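Local atomic coordinates of uncharacterized conserved protein (Staphylococcus epidermidis, PDB entry 3FRM), a protein that is of unknown function but, with its GNAT-type acetyltransferase domain, may transfer acetyl or other acyl groups. Residues P34-K45 against Q67-P77; I129-D137 against M150-S158. All blocks are in the same frame, centred on the assembly; numbering follows the deposited sequence.

In the fold
Contact 1 pairs neighbouring parallel strands within the long mixed sheet of the chain, on the side of the N-terminal acetyltransferase-like region, whereas contact 2 packs two helices against strands 165-171 and 174-183 of the C-terminal GNAT part. Their chemistry follows from these places. Residues 34-45 and 67-77 are joined by backbone bonds, a polar network of amides, serines and a histidine, and an aromatic cluster, and much of this is buried. Residues 129-137 and 150-158 meet through apolar side chains, without a hydrogen bond between them, and one flank reaches the surface. The two contacts touch where K36 packs on M150, V151 and H154.

Contact 1 (P34-K45 against Q67-P77); sequences PLKYASNTWIYK and QSSYHLSFSFP
N40 OD1 accepts two hydrogen bonds, one from Q67 NE2 at 2.7 Å and one from the backbone N of L30. The amides of N40 and Q67 stand almost perpendicular, with NE2 above the carbonyl plane of N40; NE2 also donates to S69 OG, which in turn binds P34 O. The network lies just before a parallel strand pair, 41-44 beside 72-75, the two strands of a beta-alpha-beta unit whose connection is helix 50-66. H71 works in the same network. Its chi1 of 69° sets CG between the backbone N and carbonyl carbon and swings the ring toward 34-45, where NE2 meets a lone pair of N40 O at 3.0 Å in a nearly straight bond (164°). Y37 CD1 lies over one face of this imidazole, near its rim, while ND1 lies 2.7 Å from a water that accepts from Y70 N, so both ring nitrogens have polar partners. At the start of the strands, T41 OG1 and S73 OG share a hydrogen bond of 2.6 Å. The strands then pair through W42 N to S73 O, S75 N to W42 O, and Y44 N to S75 O at 2.9 Å. On one face of the sheet W42 and F74 point the same way, and the edge of F74 is turned to the face of the W42 five-membered ring in an offset edge-to-face pair. The ring of Y44 runs near parallel to those of F74 and F76 but is slid aside, with CD2 3.7 Å from F76 CD1; its hydroxyl is bound to D56 of helix 50-66. At the C-terminal end of the pair, one water donates to Y44 O at 2.7 Å and to F76 O at 2.6 Å.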
loop_
_atom_site.group_PDB
_atom_site.type_symbol
_atom_site.label_atom_id
_atom_site.label_comp_id
_atom_site.label_asym_id
_atom_site.label_seq_id
_atom_site.Cartn_x
_atom_site.Cartn_y
_atom_site.Cartn_z
ATOM N N PRO A 34 12.870 8.940 25.098
ATOM C CA PRO A 34 13.594 9.491 23.948
ATOM C C PRO A 34 13.731 8.507 22.777
ATOM O O PRO A 34 14.096 8.907 21.680
ATOM C CB PRO A 34 14.940 9.865 24.535
ATOM C CG PRO A 34 15.130 8.819 25.664
ATOM C CD PRO A 34 13.752 8.569 26.213
ATOM N N LEU A 35 13.378 7.245 23.004
ATOM C CA LEU A 35 13.488 6.236 21.987
ATOM C C LEU A 35 12.279 6.081 21.080
ATOM O O LEU A 35 12.418 5.402 20.075
ATOM C CB LEU A 35 13.878 4.883 22.587
ATOM C CG LEU A 35 15.292 4.733 23.201
ATOM C CD1 LEU A 35 16.401 5.366 22.353
ATOM C CD2 LEU A 35 15.340 5.254 24.621
ATOM N N LYS A 36 11.119 6.681 21.401
ATOM C CA LYS A 36 9.931 6.676 20.485
ATOM C C LYS A 36 10.117 7.620 19.302
ATOM O O LYS A 36 10.084 8.834 19.481
ATOM C CB LYS A 36 8.608 7.030 21.186
ATOM C CG LYS A 36 8.153 5.967 22.170
ATOM C CD LYS A 36 6.801 6.254 22.871
ATOM C CE LYS A 36 5.592 6.319 21.893
ATOM N NZ LYS A 36 5.581 5.132 20.998
ATOM N N TYR A 37 10.285 7.073 18.097
ATOM C CA TYR A 37 10.539 7.903 16.919
ATOM C C TYR A 37 9.392 8.848 16.607
ATOM O O TYR A 37 9.656 9.981 16.234
ATOM C CB TYR A 37 10.826 7.061 15.686
ATOM C CG TYR A 37 12.048 6.198 15.807
ATOM C CD1 TYR A 37 13.026 6.499 16.702
ATOM C CD2 TYR A 37 12.231 5.089 14.994
ATOM C CE1 TYR A 37 14.154 5.708 16.830
ATOM C CE2 TYR A 37 13.393 4.307 15.062
ATOM C CZ TYR A 37 14.328 4.618 15.998
ATOM O OH TYR A 37 15.479 3.869 16.102
ATOM N N ALA A 38 8.134 8.413 16.744
ATOM C CA ALA A 38 6.972 9.283 16.423
ATOM C C ALA A 38 6.683 10.481 17.382
ATOM O O ALA A 38 5.902 11.397 17.015
ATOM C CB ALA A 38 5.633 8.421 16.201
ATOM N N SER A 39 7.248 10.446 18.598
ATOM C CA SER A 39 7.094 11.501 19.588
ATOM C C SER A 39 8.294 12.457 19.567
ATOM O O SER A 39 8.300 13.435 20.309
ATOM C CB SER A 39 7.003 10.894 20.986
ATOM O OG SER A 39 6.282 9.684 20.971
ATOM N N ASN A 40 9.320 12.164 18.771
ATOM C CA ASN A 40 10.509 12.991 18.732
ATOM C C ASN A 40 10.869 13.410 17.293
ATOM O O ASN A 40 11.601 12.731 16.572
ATOM C CB ASN A 40 11.679 12.309 19.456
ATOM C CG ASN A 40 11.392 12.028 20.975
ATOM O OD1 ASN A 40 11.526 12.923 21.811
ATOM N ND2 ASN A 40 11.059 10.773 21.321
ATOM N N THR A 41 10.372 14.551 16.863
ATOM C CA THR A 41 10.434 14.829 15.449
ATOM C C THR A 41 10.113 16.295 15.163
ATOM O O THR A 41 9.535 16.989 15.988
ATOM C CB THR A 41 9.443 13.864 14.678
ATOM O OG1 THR A 41 9.796 13.796 13.279
ATOM C CG2 THR A 41 7.980 14.269 14.864
ATOM N N TRP A 42 10.506 16.750 13.979
ATOM C CA TRP A 42 10.158 18.038 13.496
ATOM C C TRP A 42 9.032 17.896 12.452
ATOM O O TRP A 42 9.162 17.091 11.547
ATOM C CB TRP A 42 11.359 18.637 12.775
ATOM C CG TRP A 42 12.332 19.299 13.604
ATOM C CD1 TRP A 42 12.872 18.844 14.813
ATOM C CD2 TRP A 42 13.033 20.498 13.278
ATOM N NE1 TRP A 42 13.831 19.739 15.254
ATOM C CE2 TRP A 42 13.962 20.747 14.333
ATOM C CE3 TRP A 42 12.975 21.381 12.208
ATOM C CZ2 TRP A 42 14.801 21.860 14.346
ATOM C CZ3 TRP A 42 13.811 22.484 12.233
ATOM C CH2 TRP A 42 14.698 22.720 13.302
ATOM N N ILE A 43 7.965 18.687 12.585
ATOM C CA ILE A 43 6.890 18.744 11.599
ATOM C C ILE A 43 7.060 20.082 10.858
ATOM O O ILE A 43 6.808 21.125 11.417
ATOM C CB ILE A 43 5.521 18.726 12.266
ATOM C CG1 ILE A 43 5.423 17.652 13.369
ATOM C CG2 ILE A 43 4.354 18.544 11.240
ATOM C CD1 ILE A 43 5.594 16.253 12.900
ATOM N N TYR A 44 7.488 20.073 9.604
ATOM C CA TYR A 44 7.584 21.342 8.870
ATOM C C TYR A 44 6.193 21.843 8.483
ATOM O O TYR A 44 5.317 21.053 8.138
ATOM C CB TYR A 44 8.426 21.220 7.593
ATOM C CG TYR A 44 9.931 21.169 7.787
ATOM C CD1 TYR A 44 10.650 22.295 8.182
ATOM C CD2 TYR A 44 10.636 20.016 7.536
ATOM C CE1 TYR A 44 12.005 22.267 8.352
ATOM C CE2 TYR A 44 12.057 19.988 7.698
ATOM C CZ TYR A 44 12.701 21.106 8.116
ATOM O OH TYR A 44 14.045 21.068 8.254
ATOM N N LYS A 45 6.024 23.162 8.524
ATOM C CA LYS A 45 4.884 23.836 7.973
ATOM C C LYS A 45 5.216 24.469 6.616
ATOM O O LYS A 45 4.384 24.466 5.702
ATOM C CB LYS A 45 4.391 24.865 8.969
ATOM C CG LYS A 45 3.647 24.153 10.108
ATOM C CD LYS A 45 3.666 24.884 11.452
ATOM C CE LYS A 45 2.499 25.838 11.565
ATOM N NZ LYS A 45 2.784 26.831 12.642
ATOM N N GLN A 67 19.009 14.327 25.114
ATOM C CA GLN A 67 18.090 13.495 25.884
ATOM C C GLN A 67 18.318 12.025 25.562
ATOM O O GLN A 67 17.469 11.211 25.868
ATOM C CB GLN A 67 16.586 13.889 25.644
ATOM C CG GLN A 67 16.076 13.735 24.190
ATOM C CD GLN A 67 14.558 14.019 23.989
ATOM O OE1 GLN A 67 13.959 14.852 24.694
ATOM N NE2 GLN A 67 13.945 13.350 22.995
ATOM N N SER A 68 19.451 11.678 24.928
ATOM C CA SER A 68 19.714 10.285 24.601
ATOM C C SER A 68 18.707 9.683 23.612
ATOM O O SER A 68 18.355 8.503 23.741
ATOM C CB SER A 68 19.716 9.443 25.899
ATOM O OG SER A 68 20.763 9.865 26.781
ATOM N N SER A 69 18.210 10.502 22.675
ATOM C CA SER A 69 17.521 10.075 21.470
ATOM C C SER A 69 18.613 9.915 20.390
ATOM O O SER A 69 19.561 10.719 20.333
ATOM C CB SER A 69 16.598 11.205 21.029
ATOM O OG SER A 69 15.302 11.151 21.649
ATOM N N TYR A 70 18.531 8.904 19.535
ATOM C CA TYR A 70 19.665 8.644 18.633
ATOM C C TYR A 70 19.298 8.644 17.162
ATOM O O TYR A 70 20.142 8.299 16.322
ATOM C CB TYR A 70 20.409 7.349 18.998
ATOM C CG TYR A 70 20.839 7.323 20.453
ATOM C CD1 TYR A 70 21.823 8.200 20.925
ATOM C CD2 TYR A 70 20.253 6.418 21.352
ATOM C CE1 TYR A 70 22.214 8.197 22.237
ATOM C CE2 TYR A 70 20.633 6.385 22.669
ATOM C CZ TYR A 70 21.616 7.280 23.102
ATOM O OH TYR A 70 21.959 7.259 24.408
ATOM N N HIS A 71 18.081 9.087 16.844
ATOM C CA HIS A 71 17.616 9.080 15.487
ATOM C C HIS A 71 17.404 10.518 15.019
ATOM O O HIS A 71 17.539 11.460 15.795
ATOM C CB HIS A 71 16.300 8.347 15.479
ATOM C CG HIS A 71 15.220 9.100 16.174
ATOM N ND1 HIS A 71 15.055 9.056 17.544
ATOM C CD2 HIS A 71 14.290 9.970 15.695
ATOM C CE1 HIS A 71 14.035 9.839 17.873
ATOM N NE2 HIS A 71 13.549 10.404 16.772
ATOM N N LEU A 72 16.981 10.685 13.754
ATOM C CA LEU A 72 16.642 11.973 13.224
ATOM C C LEU A 72 15.373 11.820 12.376
ATOM O O LEU A 72 15.234 10.838 11.656
ATOM C CB LEU A 72 17.774 12.501 12.332
ATOM C CG LEU A 72 19.148 12.860 12.830
ATOM C CD1 LEU A 72 19.862 13.675 11.714
ATOM C CD2 LEU A 72 19.041 13.691 14.087
ATOM N N SER A 73 14.466 12.793 12.428
ATOM C CA SER A 73 13.293 12.678 11.627
ATOM C C SER A 73 12.520 13.987 11.346
ATOM O O SER A 73 12.464 14.860 12.179
ATOM C CB SER A 73 12.402 11.601 12.226
ATOM O OG SER A 73 11.785 12.050 13.380
ATOM N N PHE A 74 11.913 14.073 10.167
ATOM C CA PHE A 74 11.199 15.235 9.738
ATOM C C PHE A 74 10.032 14.803 8.898
ATOM O O PHE A 74 10.109 13.796 8.192
ATOM C CB PHE A 74 12.116 16.125 8.868
ATOM C CG PHE A 74 13.476 16.450 9.523
ATOM C CD1 PHE A 74 13.686 17.661 10.153
ATOM C CD2 PHE A 74 14.514 15.526 9.521
ATOM C CE1 PHE A 74 14.941 17.964 10.759
ATOM C CE2 PHE A 74 15.752 15.815 10.148
ATOM C CZ PHE A 74 15.962 17.033 10.744
ATOM N N SER A 75 8.941 15.565 9.005
ATOM C CA SER A 75 7.822 15.535 8.082
ATOM C C SER A 75 7.873 16.818 7.330
ATOM O O SER A 75 8.220 17.825 7.925
ATOM C CB SER A 75 6.516 15.602 8.823
ATOM O OG SER A 75 6.433 14.478 9.571
ATOM N N PHE A 76 7.401 16.791 6.084
ATOM C CA PHE A 76 7.376 17.966 5.263
ATOM C C PHE A 76 5.936 18.478 5.103
ATOM O O PHE A 76 4.995 17.910 5.651
ATOM C CB PHE A 76 8.115 17.696 3.931
ATOM C CG PHE A 76 9.596 17.522 4.096
ATOM C CD1 PHE A 76 10.426 18.600 4.107
ATOM C CD2 PHE A 76 10.151 16.269 4.276
ATOM C CE1 PHE A 76 11.826 18.435 4.297
ATOM C CE2 PHE A 76 11.499 16.088 4.464
ATOM C CZ PHE A 76 12.352 17.181 4.476
ATOM N N PRO A 77 5.751 19.589 4.393
ATOM C CA PRO A 77 4.397 20.172 4.419
ATOM C C PRO A 77 3.361 19.296 3.709
ATOM O O PRO A 77 3.661 18.617 2.735
ATOM C CB PRO A 77 4.573 21.472 3.668
ATOM C CG PRO A 77 6.142 21.777 3.894
ATOM C CD PRO A 77 6.767 20.464 3.773
HETATM O O HOH W 1 16.170 7.578 19.459
HETATM O O HOH W 2 4.700 18.382 8.183
#

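Contact 2 (I129-D137 against M150-S158); sequences INDYLHVYD and MVKQHIYSS
L133 packs on K152, and Y132 on I155, at the centre of an antiparallel helix pair, 129-136 against 150-158, whose axes come within 10.9 Å at 158°. The order strand 120-123, two helices, then strand 165-171 is consistent with the first part of a GNAT fold, in which two such helices follow the first strand. The closely packed side is the one facing the sheet. There Y132 has CG anti to its backbone N (chi1 167°), which carries the ring toward the other helix; the side chains of Y132 and I155 cross at about a right angle, with Y132 CE2 3.9 Å from I155 CG2. The Y132 hydroxyl is bound to D180, and its side chain also touches R166 and V168 of strand 165-171 and I178 of strand 174-183. Next to it, Y136 slants across K152, with CD2 3.7 Å from K152 CG, and packs its phenol end on V151 CG1. L133 divides its branches: CD2 approaches K152 CG, and CD1 sits 4.0 Å from Y156 CB. Toward solvent the fit is looser. Y156 is exposed, and the edge of its ring receives I129 CG2 at 4.1 Å. D137 OD2 lies against the aliphatic chain of K152, and its salt bridge to K152 NZ is long at 3.7 Å. Helix 145-158 leads directly into the sodium site formed by Y159, N160, D162 and I164, and the I155 side chain lies about 9 Å from the ion. With no hydrogen bond between the segments, their direct pairing probably rests mainly on apolar burial, the long ion pair contributing little.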
loop_
_atom_site.group_PDB
_atom_site.type_symbol
_atom_site.label_atom_id
_atom_site.label_comp_id
_atom_site.label_asym_id
_atom_site.label_seq_id
_atom_site.Cartn_x
_atom_site.Cartn_y
_atom_site.Cartn_z
ATOM N N ILE A 129 -6.351 -5.343 29.560
ATOM C CA ILE A 129 -5.174 -4.687 28.923
ATOM C C ILE A 129 -4.140 -5.630 28.318
ATOM O O ILE A 129 -3.464 -5.266 27.313
ATOM C CB ILE A 129 -4.433 -3.692 29.881
ATOM C CG1 ILE A 129 -3.287 -2.968 29.169
ATOM C CG2 ILE A 129 -3.825 -4.406 31.066
ATOM C CD1 ILE A 129 -3.664 -2.348 27.760
ATOM N N ASN A 130 -3.949 -6.783 28.960
ATOM C CA ASN A 130 -2.992 -7.792 28.502
ATOM C C ASN A 130 -3.453 -8.477 27.201
ATOM O O ASN A 130 -2.606 -8.901 26.395
ATOM C CB ASN A 130 -2.687 -8.848 29.570
ATOM C CG ASN A 130 -1.620 -8.394 30.590
ATOM O OD1 ASN A 130 -1.891 -8.396 31.780
ATOM N ND2 ASN A 130 -0.417 -7.998 30.129
ATOM N N ASP A 131 -4.769 -8.598 26.994
ATOM C CA ASP A 131 -5.274 -9.104 25.748
ATOM C C ASP A 131 -4.988 -8.114 24.640
ATOM O O ASP A 131 -4.758 -8.507 23.510
ATOM C CB ASP A 131 -6.804 -9.323 25.800
ATOM C CG ASP A 131 -7.200 -10.496 26.675
ATOM O OD1 ASP A 131 -8.344 -10.451 27.180
ATOM O OD2 ASP A 131 -6.394 -11.448 26.863
ATOM N N TYR A 132 -5.054 -6.825 24.941
ATOM C CA TYR A 132 -4.766 -5.826 23.944
ATOM C C TYR A 132 -3.284 -6.000 23.528
ATOM O O TYR A 132 -2.953 -6.141 22.351
ATOM C CB TYR A 132 -5.082 -4.429 24.504
ATOM C CG TYR A 132 -4.551 -3.295 23.680
ATOM C CD1 TYR A 132 -5.376 -2.628 22.797
ATOM C CD2 TYR A 132 -3.206 -2.857 23.808
ATOM C CE1 TYR A 132 -4.919 -1.573 22.028
ATOM C CE2 TYR A 132 -2.698 -1.751 23.008
ATOM C CZ TYR A 132 -3.599 -1.134 22.108
ATOM O OH TYR A 132 -3.224 -0.081 21.276
ATOM N N LEU A 133 -2.407 -6.062 24.510
ATOM C CA LEU A 133 -0.965 -6.154 24.215
ATOM C C LEU A 133 -0.604 -7.448 23.527
ATOM O O LEU A 133 0.282 -7.494 22.671
ATOM C CB LEU A 133 -0.163 -6.002 25.473
ATOM C CG LEU A 133 -0.311 -4.614 26.062
ATOM C CD1 LEU A 133 0.393 -4.668 27.431
ATOM C CD2 LEU A 133 0.297 -3.559 25.104
ATOM N N HIS A 134 -1.351 -8.480 23.860
ATOM C CA HIS A 134 -1.197 -9.738 23.198
ATOM C C HIS A 134 -1.375 -9.646 21.688
ATOM O O HIS A 134 -0.609 -10.246 20.935
ATOM C CB HIS A 134 -2.183 -10.744 23.771
ATOM C CG HIS A 134 -2.110 -12.067 23.097
ATOM N ND1 HIS A 134 -3.022 -12.462 22.138
ATOM C CD2 HIS A 134 -1.196 -13.061 23.190
ATOM C CE1 HIS A 134 -2.687 -13.657 21.688
ATOM N NE2 HIS A 134 -1.584 -14.044 22.313
ATOM N N VAL A 135 -2.378 -8.903 21.238
ATOM C CA VAL A 135 -2.589 -8.758 19.811
ATOM C C VAL A 135 -1.471 -7.882 19.242
ATOM O O VAL A 135 -0.878 -8.150 18.179
ATOM C CB VAL A 135 -3.954 -8.106 19.516
ATOM C CG1 VAL A 135 -4.083 -7.795 17.989
ATOM C CG2 VAL A 135 -5.101 -8.973 20.055
ATOM N N TYR A 136 -1.207 -6.821 19.974
ATOM C CA TYR A 136 -0.163 -5.903 19.638
ATOM C C TYR A 136 1.156 -6.621 19.291
ATOM O O TYR A 136 1.782 -6.299 18.277
ATOM C CB TYR A 136 0.012 -4.889 20.772
ATOM C CG TYR A 136 0.966 -3.845 20.373
ATOM C CD1 TYR A 136 0.582 -2.800 19.506
ATOM C CD2 TYR A 136 2.280 -3.922 20.796
ATOM C CE1 TYR A 136 1.524 -1.847 19.086
ATOM C CE2 TYR A 136 3.203 -2.984 20.410
ATOM C CZ TYR A 136 2.839 -1.959 19.556
ATOM O OH TYR A 136 3.826 -1.073 19.201
ATOM N N ASP A 137 1.482 -7.635 20.087
ATOM C CA ASP A 137 2.679 -8.490 19.967
ATOM C C ASP A 137 2.885 -9.174 18.649
ATOM O O ASP A 137 4.013 -9.464 18.277
ATOM C CB ASP A 137 2.652 -9.593 21.039
ATOM C CG ASP A 137 3.654 -9.351 22.096
ATOM O OD1 ASP A 137 4.298 -10.309 22.614
ATOM O OD2 ASP A 137 3.846 -8.152 22.388
HETATM N N MSE A 150 9.607 -1.703 24.112
HETATM C CA MSE A 150 9.595 -0.445 24.854
HETATM C C MSE A 150 8.321 0.337 24.529
HETATM O O MSE A 150 7.847 1.100 25.346
HETATM C CB MSE A 150 10.923 0.368 24.791
HETATM C CG MSE A 150 11.107 1.466 23.758
HETATM SE SE MSE A 150 9.834 3.015 23.398
HETATM C CE MSE A 150 10.322 3.253 21.507
ATOM N N VAL A 151 7.740 0.118 23.360
ATOM C CA VAL A 151 6.449 0.715 23.083
ATOM C C VAL A 151 5.371 -0.001 23.909
ATOM O O VAL A 151 4.486 0.647 24.432
ATOM C CB VAL A 151 6.130 0.746 21.577
ATOM C CG1 VAL A 151 4.673 1.097 21.336
ATOM C CG2 VAL A 151 7.047 1.772 20.868
ATOM N N LYS A 152 5.482 -1.321 24.070
ATOM C CA LYS A 152 4.582 -2.070 24.940
ATOM C C LYS A 152 4.574 -1.542 26.352
ATOM O O LYS A 152 3.536 -1.243 26.903
ATOM C CB LYS A 152 4.957 -3.542 24.982
ATOM C CG LYS A 152 4.160 -4.411 24.000
ATOM C CD LYS A 152 4.631 -5.868 24.052
ATOM C CE LYS A 152 4.277 -6.550 25.370
ATOM N NZ LYS A 152 5.200 -7.679 25.752
ATOM N N GLN A 153 5.747 -1.404 26.930
ATOM C CA GLN A 153 5.897 -0.861 28.272
ATOM C C GLN A 153 5.253 0.525 28.390
ATOM O O GLN A 153 4.617 0.849 29.349
ATOM C CB GLN A 153 7.397 -0.806 28.648
ATOM C CG GLN A 153 7.868 -2.021 29.442
ATOM C CD GLN A 153 7.515 -1.910 30.935
ATOM O OE1 GLN A 153 6.381 -1.554 31.294
ATOM N NE2 GLN A 153 8.497 -2.189 31.810
ATOM N N HIS A 154 5.415 1.340 27.387
ATOM C CA HIS A 154 4.839 2.681 27.414
ATOM C C HIS A 154 3.296 2.678 27.471
ATOM O O HIS A 154 2.713 3.310 28.346
ATOM C CB HIS A 154 5.402 3.466 26.240
ATOM C CG HIS A 154 4.857 4.852 26.109
ATOM N ND1 HIS A 154 4.915 5.780 27.132
ATOM C CD2 HIS A 154 4.282 5.483 25.057
ATOM C CE1 HIS A 154 4.391 6.921 26.718
ATOM N NE2 HIS A 154 4.001 6.768 25.462
ATOM N N ILE A 155 2.657 1.930 26.574
ATOM C CA ILE A 155 1.203 1.724 26.589
ATOM C C ILE A 155 0.698 1.123 27.910
ATOM O O ILE A 155 -0.346 1.545 28.489
ATOM C CB ILE A 155 0.762 0.754 25.481
ATOM C CG1 ILE A 155 1.318 1.175 24.135
ATOM C CG2 ILE A 155 -0.767 0.628 25.434
ATOM C CD1 ILE A 155 0.839 0.265 23.010
ATOM N N TYR A 156 1.428 0.122 28.378
ATOM C CA TYR A 156 1.044 -0.573 29.599
ATOM C C TYR A 156 1.139 0.323 30.822
ATOM O O TYR A 156 0.678 -0.044 31.875
ATOM C CB TYR A 156 1.918 -1.813 29.816
ATOM C CG TYR A 156 1.580 -2.556 31.081
ATOM C CD1 TYR A 156 0.374 -3.240 31.195
ATOM C CD2 TYR A 156 2.470 -2.582 32.183
ATOM C CE1 TYR A 156 0.043 -3.963 32.377
ATOM C CE2 TYR A 156 2.152 -3.304 33.370
ATOM C CZ TYR A 156 0.938 -3.972 33.451
ATOM O OH TYR A 156 0.579 -4.653 34.583
ATOM N N SER A 157 1.775 1.478 30.729
ATOM C CA SER A 157 1.859 2.282 31.940
ATOM C C SER A 157 1.255 3.651 31.731
ATOM O O SER A 157 1.283 4.478 32.629
ATOM C CB SER A 157 3.314 2.412 32.393
ATOM O OG SER A 157 3.916 3.435 31.644
ATOM N N SER A 158 0.723 3.902 30.538
ATOM C CA SER A 158 0.127 5.178 30.282
ATOM C C SER A 158 -1.296 5.023 29.790
ATOM O O SER A 158 -1.885 6.009 29.387
ATOM C CB SER A 158 0.970 5.986 29.289
ATOM O OG SER A 158 0.971 5.378 28.019
#